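Local structure of cystatin-2 (Ornithodoros moubata, 3L0R) at residues 63-67 with 68-72. The protein inhibits cysteine proteinases, including cathepsins B, C, H, L and S, and may mimic host cystatins to interfere with their control of proteolysis. Numbering follows the deposited sequence. Where two conformers were deposited one is given.
Sequences SVCKI and GEVQY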
loop_
_atom_site.group_PDB
_atom_site.type_symbol
_atom_site.label_atom_id
_atom_site.label_comp_id
_atom_site.label_asym_id
_atom_site.label_seq_id
_atom_site.Cartn_x
_atom_site.Cartn_y
_atom_site.Cartn_z
ATOM N N SER A 63 -0.109 -4.174 12.816
ATOM C CA SER A 63 0.809 -3.287 13.546
ATOM C C SER A 63 0.457 -3.128 15.023
ATOM O O SER A 63 -0.556 -3.617 15.498
ATOM C CB SER A 63 0.883 -1.894 12.888
ATOM O OG SER A 63 -0.234 -1.078 13.226
ATOM N N VAL A 64 1.323 -2.435 15.743
ATOM C CA VAL A 64 1.101 -2.124 17.139
ATOM C C VAL A 64 0.137 -0.940 17.338
ATOM O O VAL A 64 -0.287 -0.663 18.466
ATOM C CB VAL A 64 2.430 -1.827 17.844
ATOM C CG1 VAL A 64 3.324 -3.091 17.891
ATOM C CG2 VAL A 64 3.150 -0.647 17.156
ATOM N N CYS A 65 -0.217 -0.253 16.253
ATOM C CA CYS A 65 -1.066 0.940 16.359
ATOM C C CYS A 65 -2.548 0.642 16.346
ATOM O O CYS A 65 -3.074 0.117 15.377
ATOM C CB CYS A 65 -0.762 1.933 15.255
ATOM S SG CYS A 65 0.862 2.665 15.345
ATOM N N LYS A 66 -3.217 1.012 17.430
ATOM C CA LYS A 66 -4.645 0.826 17.532
ATOM C C LYS A 66 -5.399 1.966 16.835
ATOM O O LYS A 66 -5.169 3.157 17.095
ATOM C CB LYS A 66 -5.057 0.685 18.989
ATOM C CG LYS A 66 -6.346 -0.071 19.159
ATOM C CD LYS A 66 -6.882 0.110 20.545
ATOM C CE LYS A 66 -8.379 -0.131 20.581
ATOM N NZ LYS A 66 -8.646 -1.524 20.983
ATOM N N ILE A 67 -6.286 1.572 15.927
ATOM C CA ILE A 67 -7.068 2.493 15.140
ATOM C C ILE A 67 -7.938 3.371 16.056
ATOM O O ILE A 67 -8.567 2.872 17.001
ATOM C CB ILE A 67 -7.933 1.707 14.126
ATOM C CG1 ILE A 67 -7.036 0.989 13.111
ATOM C CG2 ILE A 67 -8.987 2.626 13.447
ATOM C CD1 ILE A 67 -7.749 -0.020 12.235
ATOM N N GLY A 68 -7.954 4.673 15.772
ATOM C CA GLY A 68 -8.753 5.621 16.545
ATOM C C GLY A 68 -8.081 6.054 17.833
ATOM O O GLY A 68 -8.563 6.962 18.516
ATOM N N GLU A 69 -6.973 5.395 18.170
ATOM C CA GLU A 69 -6.184 5.716 19.353
ATOM C C GLU A 69 -4.969 6.567 18.969
ATOM O O GLU A 69 -4.561 7.453 19.706
ATOM C CB GLU A 69 -5.756 4.423 20.055
ATOM C CG GLU A 69 -5.502 4.567 21.542
ATOM C CD GLU A 69 -5.796 3.292 22.318
ATOM O OE1 GLU A 69 -6.992 2.972 22.500
ATOM O OE2 GLU A 69 -4.832 2.623 22.762
ATOM N N VAL A 70 -4.390 6.279 17.804
ATOM C CA VAL A 70 -3.247 7.050 17.286
ATOM C C VAL A 70 -3.414 7.314 15.797
ATOM O O VAL A 70 -4.204 6.643 15.117
ATOM C CB VAL A 70 -1.856 6.347 17.521
ATOM C CG1 VAL A 70 -1.507 6.283 19.012
ATOM C CG2 VAL A 70 -1.806 4.962 16.868
ATOM N N GLN A 71 -2.670 8.293 15.290
ATOM C CA GLN A 71 -2.595 8.516 13.855
ATOM C C GLN A 71 -1.580 7.516 13.293
ATOM O O GLN A 71 -0.569 7.214 13.948
ATOM C CB GLN A 71 -2.181 9.962 13.563
ATOM C CG GLN A 71 -2.889 10.601 12.354
ATOM C CD GLN A 71 -4.399 10.871 12.577
ATOM O OE1 GLN A 71 -5.255 10.296 11.893
ATOM N NE2 GLN A 71 -4.715 11.751 13.524
ATOM N N TYR A 72 -1.858 6.993 12.099
ATOM C CA TYR A 72 -0.950 6.065 11.427
ATOM C C TYR A 72 0.349 6.725 10.981
ATOM O O TYR A 72 0.320 7.760 10.316
ATOM C CB TYR A 72 -1.614 5.435 10.186
ATOM C CG TYR A 72 -0.719 4.396 9.535
ATOM C CD1 TYR A 72 -0.830 3.040 9.874
ATOM C CD2 TYR A 72 0.276 4.768 8.608
ATOM C CE1 TYR A 72 0.009 2.073 9.284
ATOM C CE2 TYR A 72 1.114 3.816 8.029
ATOM C CZ TYR A 72 0.974 2.473 8.374
ATOM O OH TYR A 72 1.806 1.530 7.814
#
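Lys-66 and Glu-69 both carry CG opposite the backbone N (chi1 -155° and -154°), and with these torsions their side chains run out from the same side of a tight turn and slant across each other. The aliphatic part of the lysine does the touching: in one of two deposited conformers of the glutamate, and so with some doubt, its CD lies 3.5 Å from Glu-69 OE1. In that conformer Lys-66 NZ is 5.0 Å from Glu-69 OE1; the ammonium group instead forms a salt bridge with Glu-33.

The backbone here reverses in a type II beta turn. Its evidence is a polyproline-like Ile-67, a left-handed Gly-68 with the positive phi that glycine accepts readily, and a hydrogen bond from Glu-69 N to Lys-66 O of 3.1 Å. That donor stands above the carbonyl plane rather than on a lone pair. Val-70 N reaches the same oxygen at 3.3 Å, almost in line with C=O (177°), so one carbonyl holds two successive amides.

Further along, Val-70 turns CG2 onto Cys-65, 3.6 Å from its CB and 3.8 Å from its SG. The methyl thus rests against the cysteine half of the disulfide to Cys-77. The Cys-65 backbone is held separately: its N donates to Ser-63 OG at 3.1 Å, an ST turn where the strand changes direction. Backbone bonds to Tyr-35 and Glu-33 tie this part of the chain to the neighbouring strand 34-48 and its approach.

The contact therefore ends strand 52-66 of the cystatin sheet and starts the loop that leads to strand 86-95. Its chemistry implies a turn in which the Lys-66 carbonyl accepts both amides and the Val-70 methyl packs beside the disulfide, while Lys-66 and Glu-69 may add a weak, conformer-dependent attraction.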